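Local coordinates for protein Cif (Cell cycle inhibiting factor) (PDB 3EFY) that deamidates a glutamine side chain of host NEDD8, turning it into glutamate, and thereby inhibits the host cell cycle, at residues 117-122 against 135-140. Sequence-based numbering, arbitrary orientation.
Sequences CNYFSC and TLFDID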
loop_
_atom_site.group_PDB
_atom_site.type_symbol
_atom_site.label_atom_id
_atom_site.label_comp_id
_atom_site.label_asym_id
_atom_site.label_seq_id
_atom_site.Cartn_x
_atom_site.Cartn_y
_atom_site.Cartn_z
ATOM N N CYS A 117 -5.912 9.267 -25.670
ATOM C CA CYS A 117 -5.276 10.519 -26.012
ATOM C C CYS A 117 -6.141 11.455 -26.878
ATOM O O CYS A 117 -6.185 12.676 -26.688
ATOM C CB CYS A 117 -3.896 10.259 -26.627
ATOM S SG CYS A 117 -2.757 9.640 -25.353
ATOM N N ASN A 118 -6.853 10.883 -27.827
ATOM C CA ASN A 118 -7.785 11.654 -28.622
ATOM C C ASN A 118 -8.856 12.234 -27.711
ATOM O O ASN A 118 -9.219 13.405 -27.847
ATOM C CB ASN A 118 -8.443 10.787 -29.679
ATOM C CG ASN A 118 -9.495 11.564 -30.501
ATOM O OD1 ASN A 118 -10.710 11.370 -30.341
ATOM N ND2 ASN A 118 -9.026 12.476 -31.358
ATOM N N TYR A 119 -9.325 11.436 -26.756
ATOM C CA TYR A 119 -10.291 11.938 -25.759
ATOM C C TYR A 119 -9.736 13.156 -24.997
ATOM O O TYR A 119 -10.408 14.190 -24.850
ATOM C CB TYR A 119 -10.785 10.791 -24.785
ATOM C CG TYR A 119 -11.363 11.341 -23.532
ATOM C CD1 TYR A 119 -12.633 11.909 -23.522
ATOM C CD2 TYR A 119 -10.583 11.453 -22.371
ATOM C CE1 TYR A 119 -13.128 12.519 -22.407
ATOM C CE2 TYR A 119 -11.081 12.039 -21.234
ATOM C CZ TYR A 119 -12.356 12.572 -21.252
ATOM O OH TYR A 119 -12.862 13.208 -20.169
ATOM N N PHE A 120 -8.492 13.074 -24.493
ATOM C CA PHE A 120 -7.907 14.204 -23.773
ATOM C C PHE A 120 -7.926 15.456 -24.653
ATOM O O PHE A 120 -8.281 16.568 -24.216
ATOM C CB PHE A 120 -6.431 13.947 -23.380
ATOM C CG PHE A 120 -6.195 12.786 -22.444
ATOM C CD1 PHE A 120 -7.098 12.388 -21.510
ATOM C CD2 PHE A 120 -4.978 12.127 -22.491
ATOM C CE1 PHE A 120 -6.835 11.330 -20.706
ATOM C CE2 PHE A 120 -4.699 11.113 -21.678
ATOM C CZ PHE A 120 -5.609 10.686 -20.779
ATOM N N SER A 121 -7.540 15.261 -25.909
ATOM C CA SER A 121 -7.470 16.373 -26.844
ATOM C C SER A 121 -8.851 17.008 -27.074
ATOM O O SER A 121 -9.001 18.214 -26.984
ATOM C CB SER A 121 -6.855 15.927 -28.167
ATOM O OG SER A 121 -6.710 17.077 -28.983
ATOM N N CYS A 122 -9.849 16.183 -27.327
ATOM C CA CYS A 122 -11.227 16.675 -27.512
ATOM C C CYS A 122 -11.763 17.392 -26.274
ATOM O O CYS A 122 -12.262 18.505 -26.371
ATOM C CB CYS A 122 -12.164 15.530 -27.875
ATOM S SG CYS A 122 -11.861 14.823 -29.489
ATOM N N THR A 135 -17.774 4.959 -24.290
ATOM C CA THR A 135 -16.916 3.875 -24.775
ATOM C C THR A 135 -15.694 3.659 -23.881
ATOM O O THR A 135 -15.331 2.547 -23.582
ATOM C CB THR A 135 -16.478 4.090 -26.206
ATOM O OG1 THR A 135 -17.644 3.978 -27.053
ATOM C CG2 THR A 135 -15.487 3.031 -26.641
ATOM N N LEU A 136 -15.154 4.755 -23.384
ATOM C CA LEU A 136 -13.962 4.688 -22.518
ATOM C C LEU A 136 -14.285 4.363 -21.053
ATOM O O LEU A 136 -13.570 3.585 -20.423
ATOM C CB LEU A 136 -13.178 5.992 -22.599
ATOM C CG LEU A 136 -12.456 6.225 -23.938
ATOM C CD1 LEU A 136 -11.991 7.685 -24.097
ATOM C CD2 LEU A 136 -11.280 5.190 -24.057
ATOM N N PHE A 137 -15.349 4.982 -20.512
ATOM C CA PHE A 137 -15.495 5.033 -19.059
ATOM C C PHE A 137 -16.692 4.264 -18.486
ATOM O O PHE A 137 -16.684 3.922 -17.313
ATOM C CB PHE A 137 -15.584 6.487 -18.578
ATOM C CG PHE A 137 -14.333 7.303 -18.841
ATOM C CD1 PHE A 137 -13.226 7.148 -18.022
ATOM C CD2 PHE A 137 -14.281 8.213 -19.877
ATOM C CE1 PHE A 137 -12.045 7.870 -18.297
ATOM C CE2 PHE A 137 -13.140 8.932 -20.127
ATOM C CZ PHE A 137 -12.015 8.745 -19.336
ATOM N N ASP A 138 -17.722 4.022 -19.318
ATOM C CA ASP A 138 -18.914 3.307 -18.834
ATOM C C ASP A 138 -18.774 1.781 -18.940
ATOM O O ASP A 138 -18.347 1.257 -19.955
ATOM C CB ASP A 138 -20.169 3.821 -19.538
ATOM C CG ASP A 138 -21.445 3.306 -18.851
ATOM O OD1 ASP A 138 -21.795 3.810 -17.762
ATOM O OD2 ASP A 138 -21.989 2.288 -19.326
ATOM N N ILE A 139 -19.145 1.058 -17.892
ATOM C CA ILE A 139 -18.949 -0.376 -17.829
ATOM C C ILE A 139 -19.681 -1.126 -18.973
ATOM O O ILE A 139 -19.224 -2.169 -19.436
ATOM C CB ILE A 139 -19.327 -0.943 -16.445
ATOM C CG1 ILE A 139 -18.701 -2.330 -16.248
ATOM C CG2 ILE A 139 -20.849 -0.854 -16.214
ATOM C CD1 ILE A 139 -18.779 -2.935 -14.867
ATOM N N ASP A 140 -20.798 -0.550 -19.387
ATOM C CA ASP A 140 -21.615 -1.087 -20.479
ATOM C C ASP A 140 -21.473 -0.312 -21.790
ATOM O O ASP A 140 -22.143 -0.628 -22.794
ATOM C CB ASP A 140 -23.106 -1.083 -20.064
ATOM C CG ASP A 140 -23.411 -1.986 -18.899
ATOM O OD1 ASP A 140 -22.798 -3.077 -18.779
ATOM O OD2 ASP A 140 -24.316 -1.603 -18.095
#
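Phe-137 points the edge of its ring at one face of Tyr-119 in a T-shaped pair. The evidence is a centroid separation of 5.3 Å with planes turned 71° apart; the CE2–CZ edge of Phe-137 meets the ring, with CE2 standing 3.8 Å above its plane. That carbon stands over the rim of the tyrosine ring and not above its middle, so the pair is shifted toward the hydroxyl half of the ring. Leu-136 works on the root of the same side chain: its CD1 methyl comes to 3.4 Å from Tyr-119 CB, a tight apolar approach, and to 3.8 Å from Tyr-119 CG. One tyrosine is therefore met at both ends, by a methyl near its CB and by an aromatic edge near its hydroxyl.

With chi1 at 160°, Tyr-119 has CG roughly opposite its backbone N, which swings the ring out from helix 113-124 toward helix 130-137. Leu-136 and Phe-137 both place CG opposite their own carbonyl carbon; differing in length and position, the leucine meets the CB–CG root, the phenylalanine the CE2–CZ rim. All three touching residues are buried, and the polar end of Tyr-119 is satisfied by a hydrogen bond between OH and Asp-61 OD2.

Just past the helix, Asp-138 OD2 accepts from Asp-140 N at 3.1 Å, forming an Asx turn, while its OD1 makes a salt bridge with Arg-95. Phe-137 also meets Tyr-68 edge-to-face, and Phe-137 O is hydrogen-bonded to Gln-86 NE2. Since the Phe-137 side chain lies about 4 Å from those of Gln-86 and His-66, both assigned to the active site, this helix pair in the C-terminal part of Cif probably contributes through Phe-137 to the surroundings of the deamidase centre, consistent with a papain-like (clan CA) fold.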